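Local structure of GTPase-activating protein skywalker (Drosophila melanogaster, 5HJQ) at residues 138-142 with 185-189; 177-181 with 197-202; 190-195 with 230-236. The protein acts as a GTPase-activating protein for Rab35 in synaptic vesicle protein recycling and binds phosphoinositides through its TBC domain, the part described here. All blocks are in the same frame, centred on the assembly; numbering follows the deposited sequence.

Contact 1. Residues 138-142 with 185-189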
loop_
_atom_site.group_PDB
_atom_site.type_symbol
_atom_site.label_atom_id
_atom_site.label_comp_id
_atom_site.label_asym_id
_atom_site.label_seq_id
_atom_site.Cartn_x
_atom_site.Cartn_y
_atom_site.Cartn_z
ATOM N N MET A 138 1.658 -24.370 9.630
ATOM C CA MET A 138 1.342 -24.166 8.220
ATOM C C MET A 138 2.580 -24.341 7.347
ATOM O O MET A 138 2.528 -24.999 6.308
ATOM C CB MET A 138 0.746 -22.775 8.000
ATOM C CG MET A 138 -0.537 -22.495 8.769
ATOM S SD MET A 138 -1.949 -23.432 8.154
ATOM C CE MET A 138 -1.995 -24.776 9.337
ATOM N N VAL A 139 3.687 -23.742 7.780
ATOM C CA VAL A 139 4.965 -23.866 7.084
ATOM C C VAL A 139 5.340 -25.326 6.884
ATOM O O VAL A 139 5.801 -25.723 5.812
ATOM C CB VAL A 139 6.097 -23.155 7.855
ATOM C CG1 VAL A 139 7.453 -23.440 7.215
ATOM C CG2 VAL A 139 5.835 -21.659 7.916
ATOM N N HIS A 140 5.127 -26.125 7.923
ATOM C CA HIS A 140 5.460 -27.539 7.877
ATOM C C HIS A 140 4.564 -28.278 6.890
ATOM O O HIS A 140 5.052 -28.988 6.013
ATOM C CB HIS A 140 5.341 -28.165 9.267
ATOM C CG HIS A 140 6.424 -29.150 9.579
ATOM N ND1 HIS A 140 7.687 -28.766 9.979
ATOM C CD2 HIS A 140 6.436 -30.504 9.548
ATOM C CE1 HIS A 140 8.427 -29.839 10.184
ATOM N NE2 HIS A 140 7.693 -30.907 9.931
ATOM N N GLN A 141 3.254 -28.102 7.037
ATOM C CA GLN A 141 2.281 -28.793 6.194
ATOM C C GLN A 141 2.515 -28.547 4.704
ATOM O O GLN A 141 2.304 -29.438 3.880
ATOM C CB GLN A 141 0.859 -28.374 6.573
ATOM C CG GLN A 141 0.461 -28.732 7.999
ATOM C CD GLN A 141 -1.012 -28.497 8.270
ATOM O OE1 GLN A 141 -1.775 -28.155 7.366
ATOM N NE2 GLN A 141 -1.420 -28.678 9.521
ATOM N N VAL A 142 2.963 -27.343 4.362
ATOM C CA VAL A 142 3.219 -27.000 2.968
ATOM C C VAL A 142 4.557 -27.547 2.483
ATOM O O VAL A 142 4.619 -28.265 1.485
ATOM C CB VAL A 142 3.199 -25.473 2.742
ATOM C CG1 VAL A 142 3.562 -25.147 1.299
ATOM C CG2 VAL A 142 1.836 -24.899 3.090
ATOM N N GLY A 185 -1.647 -18.334 0.778
ATOM C CA GLY A 185 -2.389 -18.985 -0.289
ATOM C C GLY A 185 -2.914 -20.346 0.129
ATOM O O GLY A 185 -3.971 -20.784 -0.326
ATOM N N TYR A 186 -2.175 -21.009 1.012
ATOM C CA TYR A 186 -2.552 -22.330 1.504
ATOM C C TYR A 186 -3.672 -22.269 2.540
ATOM O O TYR A 186 -4.563 -23.120 2.549
ATOM C CB TYR A 186 -1.331 -23.031 2.102
ATOM C CG TYR A 186 -1.637 -24.335 2.806
ATOM C CD1 TYR A 186 -2.115 -25.436 2.101
ATOM C CD2 TYR A 186 -1.426 -24.472 4.175
ATOM C CE1 TYR A 186 -2.383 -26.635 2.746
ATOM C CE2 TYR A 186 -1.688 -25.666 4.827
ATOM C CZ TYR A 186 -2.166 -26.743 4.109
ATOM O OH TYR A 186 -2.434 -27.932 4.750
ATOM N N ASP A 187 -3.626 -21.266 3.411
ATOM C CA ASP A 187 -4.596 -21.153 4.495
ATOM C C ASP A 187 -5.801 -20.301 4.096
ATOM O O ASP A 187 -6.878 -20.422 4.681
ATOM C CB ASP A 187 -3.935 -20.564 5.744
ATOM C CG ASP A 187 -4.750 -20.798 7.000
ATOM O OD1 ASP A 187 -5.225 -21.936 7.200
ATOM O OD2 ASP A 187 -4.922 -19.843 7.785
ATOM N N CYS A 188 -5.614 -19.439 3.101
ATOM C CA CYS A 188 -6.687 -18.569 2.621
ATOM C C CYS A 188 -6.991 -18.845 1.149
ATOM O O CYS A 188 -6.561 -18.099 0.268
ATOM C CB CYS A 188 -6.312 -17.099 2.818
ATOM S SG CYS A 188 -5.733 -16.690 4.489
ATOM N N PRO A 189 -7.737 -19.926 0.880
ATOM C CA PRO A 189 -7.980 -20.385 -0.493
ATOM C C PRO A 189 -8.874 -19.444 -1.298
ATOM O O PRO A 189 -8.922 -19.559 -2.521
ATOM C CB PRO A 189 -8.663 -21.739 -0.288
ATOM C CG PRO A 189 -9.341 -21.613 1.028
ATOM C CD PRO A 189 -8.431 -20.764 1.873
#
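The hydroxyl of Tyr186 gives its proton to the side-chain carbonyl of Gln141, OH to OE1 at 2.7 Å, and this is the one hydrogen bond that crosses between 138-142 and 185-189. OE1 lies at the edge of the phenol ring, near its plane, and the hydroxyl in turn sits in the plane of the Gln141 carbonyl, with a C=O...O angle of 152°. Amide and ring are nonetheless turned 82° apart, so the two flat groups meet almost perpendicularly. Gln141 is extended beyond CG, which carries the amide out to the level of the phenol oxygen; its NE2 is held by Glu137 one turn back, and that second bond helps to fix the amide's rotation.

With CG anti to the backbone N (chi1 172°), Tyr186 reaches across to helix 134-143 and offers a face to Val142. Val142 CG2 stands over that face as a CH-pi contact, 3.8 Å from the Tyr186 centroid, yet it is shifted toward the CG-CD2 side of the ring and comes within 3.5 Å of Tyr186 CD2. Met138 comes in obliquely: its chain bends at chi2 and chi3 and brings SD to 4.0 Å from Tyr186 CE2, a Met-aromatic contact. The same Met138 SD lies 3.7 Å from Asp187 OD1, the two side chains crossing at about a right angle.

The contact thus illustrates how one tyrosine can use its hydroxyl and one ring face, with a sulfur coming in obliquely, to join two helices near the protein surface. It lies at the C-terminal end of helix 171-187, where Cys188 is the first residue to leave helical geometry. Deeper between the same two helices, Met138 and Val139 pack on Val183, within the all-helical TBC domain.

Contact 2. Residues 177-181 with 197-202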
loop_
_atom_site.group_PDB
_atom_site.type_symbol
_atom_site.label_atom_id
_atom_site.label_comp_id
_atom_site.label_asym_id
_atom_site.label_seq_id
_atom_site.Cartn_x
_atom_site.Cartn_y
_atom_site.Cartn_z
ATOM N N ALA A 177 9.577 -13.900 2.124
ATOM C CA ALA A 177 8.348 -13.360 1.552
ATOM C C ALA A 177 7.629 -14.425 0.734
ATOM O O ALA A 177 6.421 -14.621 0.877
ATOM C CB ALA A 177 8.650 -12.145 0.692
ATOM N N ASP A 178 8.388 -15.119 -0.109
ATOM C CA ASP A 178 7.849 -16.198 -0.928
ATOM C C ASP A 178 7.208 -17.282 -0.074
ATOM O O ASP A 178 6.192 -17.863 -0.458
ATOM C CB ASP A 178 8.945 -16.810 -1.804
ATOM C CG ASP A 178 9.542 -15.811 -2.775
ATOM O OD1 ASP A 178 8.830 -14.862 -3.165
ATOM O OD2 ASP A 178 10.724 -15.979 -3.152
ATOM N N ARG A 179 7.800 -17.553 1.085
ATOM C CA ARG A 179 7.258 -18.560 1.986
ATOM C C ARG A 179 5.955 -18.088 2.622
ATOM O O ARG A 179 5.013 -18.865 2.769
ATOM C CB ARG A 179 8.273 -18.926 3.073
ATOM C CG ARG A 179 7.742 -19.933 4.081
ATOM C CD ARG A 179 8.864 -20.716 4.746
ATOM N NE ARG A 179 9.692 -19.886 5.616
ATOM C CZ ARG A 179 10.762 -20.330 6.266
ATOM N NH1 ARG A 179 11.135 -21.595 6.140
ATOM N NH2 ARG A 179 11.461 -19.510 7.039
ATOM N N ILE A 180 5.905 -16.815 2.999
ATOM C CA ILE A 180 4.716 -16.262 3.640
ATOM C C ILE A 180 3.502 -16.288 2.709
ATOM O O ILE A 180 2.419 -16.720 3.109
ATOM C CB ILE A 180 4.947 -14.815 4.116
ATOM C CG1 ILE A 180 6.014 -14.771 5.209
ATOM C CG2 ILE A 180 3.651 -14.219 4.642
ATOM C CD1 ILE A 180 6.158 -13.407 5.855
ATOM N N VAL A 181 3.682 -15.833 1.472
ATOM C CA VAL A 181 2.572 -15.780 0.523
ATOM C C VAL A 181 2.115 -17.187 0.137
ATOM O O VAL A 181 0.942 -17.402 -0.168
ATOM C CB VAL A 181 2.938 -14.980 -0.751
ATOM C CG1 VAL A 181 3.269 -13.541 -0.396
ATOM C CG2 VAL A 181 4.100 -15.626 -1.488
ATOM N N LEU A 197 -0.705 -8.040 -2.212
ATOM C CA LEU A 197 -0.347 -8.809 -1.028
ATOM C C LEU A 197 1.166 -8.986 -0.868
ATOM O O LEU A 197 1.698 -8.813 0.228
ATOM C CB LEU A 197 -1.042 -10.170 -1.071
ATOM C CG LEU A 197 -1.183 -10.923 0.253
ATOM C CD1 LEU A 197 -2.516 -11.672 0.287
ATOM C CD2 LEU A 197 -0.014 -11.876 0.471
ATOM N N TYR A 198 1.853 -9.318 -1.956
ATOM C CA TYR A 198 3.298 -9.534 -1.910
ATOM C C TYR A 198 4.096 -8.256 -1.588
ATOM O O TYR A 198 4.958 -8.294 -0.710
ATOM C CB TYR A 198 3.789 -10.149 -3.226
ATOM C CG TYR A 198 5.180 -10.743 -3.156
ATOM C CD1 TYR A 198 6.309 -9.931 -3.175
ATOM C CD2 TYR A 198 5.368 -12.115 -3.082
ATOM C CE1 TYR A 198 7.580 -10.469 -3.116
ATOM C CE2 TYR A 198 6.636 -12.661 -3.020
ATOM C CZ TYR A 198 7.735 -11.833 -3.041
ATOM O OH TYR A 198 8.995 -12.372 -2.983
ATOM N N PRO A 199 3.832 -7.131 -2.295
ATOM C CA PRO A 199 4.587 -5.914 -1.958
ATOM C C PRO A 199 4.462 -5.493 -0.494
ATOM O O PRO A 199 5.431 -5.000 0.085
ATOM C CB PRO A 199 3.961 -4.857 -2.874
ATOM C CG PRO A 199 3.501 -5.625 -4.050
ATOM C CD PRO A 199 2.992 -6.920 -3.491
ATOM N N ILE A 200 3.288 -5.699 0.095
ATOM C CA ILE A 200 3.064 -5.360 1.496
ATOM C C ILE A 200 3.862 -6.291 2.411
ATOM O O ILE A 200 4.481 -5.846 3.383
ATOM C CB ILE A 200 1.567 -5.429 1.855
ATOM C CG1 ILE A 200 0.790 -4.315 1.145
ATOM C CG2 ILE A 200 1.368 -5.315 3.358
ATOM C CD1 ILE A 200 -0.684 -4.285 1.500
ATOM N N THR A 201 3.845 -7.580 2.086
ATOM C CA THR A 201 4.603 -8.585 2.823
ATOM C C THR A 201 6.074 -8.199 2.900
ATOM O O THR A 201 6.701 -8.317 3.951
ATOM C CB THR A 201 4.478 -9.973 2.170
ATOM O OG1 THR A 201 3.102 -10.370 2.152
ATOM C CG2 THR A 201 5.294 -11.009 2.935
ATOM N N SER A 202 6.610 -7.725 1.781
ATOM C CA SER A 202 7.991 -7.263 1.724
ATOM C C SER A 202 8.231 -6.070 2.645
ATOM O O SER A 202 9.274 -5.977 3.284
ATOM C CB SER A 202 8.371 -6.894 0.287
ATOM O OG SER A 202 8.463 -8.048 -0.530
#
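Two consecutive helices of the TBC domain, 171-187 and 197-204, pack here, and their segments 177-181 and 197-202 run at 130° to one another with axes 9.7 Å apart. The polar link is Tyr198 OH, which donates to Asp178 OD1 at 2.5 Å. The oxygen lies at the ring's edge, whereas the hydroxyl meets the carboxylate from above its plane, 39° out. A chi1 of -165° swings the Tyr198 ring away from its own backbone N and across to 177-181. Ala177 CB and Val181 CG1 approach that ring obliquely, Val181 CG1 lying 3.7 Å from Tyr198 CD2; the same methyl, Val181 CG1, also packs against Leu197 CD2 at 3.8 Å. A phenylalanine in place of Tyr198 would probably keep much of this packing but leave the Asp178 carboxylate without its hydroxyl partner.

Farther along, Thr201 CG2 meets Ile180 CD1 at 3.9 Å. The hydroxyl of Thr201 turns back to Leu197 O (OG1 to O, 2.8 Å), which also accepts Thr201 N from the opposite face of its plane. Helix 210-221 closes over Ile180, Leu197 and Thr201, completing a buried helix-helix interface of the kind that builds the all-helical TBC fold.

Contact 3. Residues 190-195 with 230-236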
loop_
_atom_site.group_PDB
_atom_site.type_symbol
_atom_site.label_atom_id
_atom_site.label_comp_id
_atom_site.label_asym_id
_atom_site.label_seq_id
_atom_site.Cartn_x
_atom_site.Cartn_y
_atom_site.Cartn_z
ATOM N N ASP A 190 -9.568 -18.528 -0.627
ATOM C CA ASP A 190 -10.466 -17.604 -1.317
ATOM C C ASP A 190 -9.716 -16.448 -1.976
ATOM O O ASP A 190 -10.280 -15.726 -2.798
ATOM C CB ASP A 190 -11.525 -17.056 -0.353
ATOM C CG ASP A 190 -12.579 -18.092 0.005
ATOM O OD1 ASP A 190 -12.765 -19.044 -0.782
ATOM O OD2 ASP A 190 -13.231 -17.950 1.062
ATOM N N ILE A 191 -8.448 -16.272 -1.618
ATOM C CA ILE A 191 -7.626 -15.266 -2.278
ATOM C C ILE A 191 -7.276 -15.758 -3.676
ATOM O O ILE A 191 -6.464 -16.670 -3.836
ATOM C CB ILE A 191 -6.335 -14.961 -1.501
ATOM C CG1 ILE A 191 -6.653 -14.622 -0.043
ATOM C CG2 ILE A 191 -5.573 -13.818 -2.160
ATOM C CD1 ILE A 191 -5.445 -14.168 0.746
ATOM N N THR A 192 -7.901 -15.157 -4.684
ATOM C CA THR A 192 -7.738 -15.594 -6.066
ATOM C C THR A 192 -6.954 -14.580 -6.896
ATOM O O THR A 192 -6.314 -14.933 -7.886
ATOM C CB THR A 192 -9.101 -15.847 -6.727
ATOM O OG1 THR A 192 -9.880 -14.645 -6.689
ATOM C CG2 THR A 192 -9.848 -16.947 -5.989
ATOM N N TYR A 193 -7.001 -13.319 -6.481
ATOM C CA TYR A 193 -6.248 -12.271 -7.157
ATOM C C TYR A 193 -5.915 -11.149 -6.181
ATOM O O TYR A 193 -6.800 -10.424 -5.728
ATOM C CB TYR A 193 -7.032 -11.725 -8.354
ATOM C CG TYR A 193 -6.256 -10.731 -9.191
ATOM C CD1 TYR A 193 -5.196 -11.148 -9.989
ATOM C CD2 TYR A 193 -6.583 -9.380 -9.190
ATOM C CE1 TYR A 193 -4.480 -10.248 -10.757
ATOM C CE2 TYR A 193 -5.872 -8.473 -9.959
ATOM C CZ TYR A 193 -4.823 -8.914 -10.740
ATOM O OH TYR A 193 -4.109 -8.022 -11.505
ATOM N N SER A 194 -4.636 -11.013 -5.855
ATOM C CA SER A 194 -4.210 -9.999 -4.902
ATOM C C SER A 194 -2.791 -9.519 -5.182
ATOM O O SER A 194 -1.861 -9.867 -4.455
ATOM C CB SER A 194 -4.308 -10.541 -3.476
ATOM O OG SER A 194 -4.051 -9.520 -2.532
ATOM N N PRO A 195 -2.625 -8.703 -6.233
ATOM C CA PRO A 195 -1.318 -8.179 -6.644
ATOM C C PRO A 195 -0.675 -7.293 -5.579
ATOM O O PRO A 195 0.506 -6.969 -5.681
ATOM C CB PRO A 195 -1.648 -7.361 -7.902
ATOM C CG PRO A 195 -3.086 -7.029 -7.776
ATOM C CD PRO A 195 -3.709 -8.201 -7.095
ATOM N N ASN A 230 -7.285 -6.237 -1.322
ATOM C CA ASN A 230 -8.285 -6.858 -2.185
ATOM C C ASN A 230 -7.850 -8.258 -2.598
ATOM O O ASN A 230 -6.684 -8.479 -2.923
ATOM C CB ASN A 230 -8.551 -5.990 -3.413
ATOM C CG ASN A 230 -9.284 -4.711 -3.065
ATOM O OD1 ASN A 230 -9.013 -3.652 -3.633
ATOM N ND2 ASN A 230 -10.210 -4.799 -2.114
ATOM N N GLN A 231 -8.794 -9.195 -2.592
ATOM C CA GLN A 231 -8.459 -10.610 -2.704
ATOM C C GLN A 231 -9.016 -11.301 -3.948
ATOM O O GLN A 231 -8.529 -12.366 -4.333
ATOM C CB GLN A 231 -8.936 -11.334 -1.447
ATOM C CG GLN A 231 -8.201 -10.881 -0.190
ATOM C CD GLN A 231 -8.931 -11.255 1.081
ATOM O OE1 GLN A 231 -9.547 -12.319 1.174
ATOM N NE2 GLN A 231 -8.881 -10.369 2.067
ATOM N N THR A 232 -10.026 -10.705 -4.576
ATOM C CA THR A 232 -10.548 -11.233 -5.833
ATOM C C THR A 232 -10.383 -10.208 -6.949
ATOM O O THR A 232 -10.178 -9.022 -6.690
ATOM C CB THR A 232 -12.036 -11.631 -5.727
ATOM O OG1 THR A 232 -12.851 -10.454 -5.643
ATOM C CG2 THR A 232 -12.278 -12.508 -4.508
ATOM N N LYS A 233 -10.464 -10.670 -8.190
ATOM C CA LYS A 233 -10.312 -9.788 -9.337
ATOM C C LYS A 233 -11.499 -8.836 -9.431
ATOM O O LYS A 233 -11.366 -7.709 -9.907
ATOM C CB LYS A 233 -10.162 -10.607 -10.617
ATOM C CG LYS A 233 -9.869 -9.795 -11.865
ATOM C CD LYS A 233 -8.898 -10.533 -12.787
ATOM C CE LYS A 233 -9.023 -12.049 -12.651
ATOM N NZ LYS A 233 -7.827 -12.771 -13.175
ATOM N N LEU A 234 -12.654 -9.288 -8.950
ATOM C CA LEU A 234 -13.844 -8.448 -8.906
ATOM C C LEU A 234 -13.634 -7.281 -7.952
ATOM O O LEU A 234 -13.888 -6.131 -8.306
ATOM C CB LEU A 234 -15.070 -9.262 -8.487
ATOM C CG LEU A 234 -16.393 -8.495 -8.431
ATOM C CD1 LEU A 234 -16.660 -7.801 -9.755
ATOM C CD2 LEU A 234 -17.538 -9.424 -8.071
ATOM N N GLN A 235 -13.171 -7.585 -6.743
ATOM C CA GLN A 235 -12.854 -6.549 -5.767
ATOM C C GLN A 235 -11.801 -5.596 -6.313
ATOM O O GLN A 235 -11.886 -4.385 -6.120
ATOM C CB GLN A 235 -12.360 -7.163 -4.457
ATOM C CG GLN A 235 -13.392 -7.985 -3.714
ATOM C CD GLN A 235 -12.773 -8.801 -2.593
ATOM O OE1 GLN A 235 -11.813 -8.372 -1.952
ATOM N NE2 GLN A 235 -13.319 -9.989 -2.358
ATOM N N HIS A 236 -10.807 -6.154 -6.993
ATOM C CA HIS A 236 -9.733 -5.359 -7.570
ATOM C C HIS A 236 -10.271 -4.308 -8.531
ATOM O O HIS A 236 -9.785 -3.177 -8.564
ATOM C CB HIS A 236 -8.734 -6.255 -8.300
ATOM C CG HIS A 236 -7.693 -5.497 -9.064
ATOM N ND1 HIS A 236 -6.677 -4.804 -8.447
ATOM C CD2 HIS A 236 -7.519 -5.317 -10.396
ATOM C CE1 HIS A 236 -5.917 -4.232 -9.363
ATOM N NE2 HIS A 236 -6.405 -4.529 -10.554
HETATM O O HOH W 1 -10.487 -13.377 -8.972
#
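Tyr193 lays its side chain along the start of helix 233-250. Tyr193 CB rests 3.6 Å from Lys233 N. CG then passes Lys233 CB, and CD2 runs beside Lys233 CA and His236 CB. Tyr193 CE2 lies 3.6 Å from His236 CD2, the phenol edge meeting the imidazole face in a T-shaped pair with planes 78° apart. Lys233 bends over a face of the phenol, and Lys233 NZ is 4.9 Å from the Tyr193 centroid in an off-centre cation-pi contact.

Helix 233-250 begins with an N-cap: Thr232 OG1 accepts from Gln235 N at 3.1 Å. A water joins Lys233 N, in the same first turn, to Thr192 OG1, so the loop before helix 197-204 also reaches the helix start.

Gln231 O is gripped twice by the loop's backbone. Thr192 N approaches nearly along the C=O axis, while Tyr193 N, 2.8 Å from Gln231 O, comes from above the carbonyl plane with a straighter N-H...O angle of 170°. One residue earlier, Asn230 O accepts from Ser194 OG at 2.9 Å, the donor tilted 24° from the carbonyl plane.

Overall arrangement
Helix 171-187 ties contact 1 to contact 2: its C-terminal end serves the first and its middle the second, their centres are 14 Å apart, and Val139 CG1 touches Arg179 CD at 3.9 Å. The chain leaves that helix through 185-189 into 190-195, so contacts 1 and 3 adjoin in sequence although their centres lie 18 Å apart. Contacts 2 and 3 meet through Leu197 CD1 and Ile191 CD1, also 3.9 Å. Contact 1 is at the surface, contact 2 buried and contact 3 partly buried; along the chain contact 2 interleaves with both. The side chains of Asn230 and Lys300, a residue of the inositol trisphosphate pocket, are about 11 Å apart; contacts 1 and 2 lie away from it.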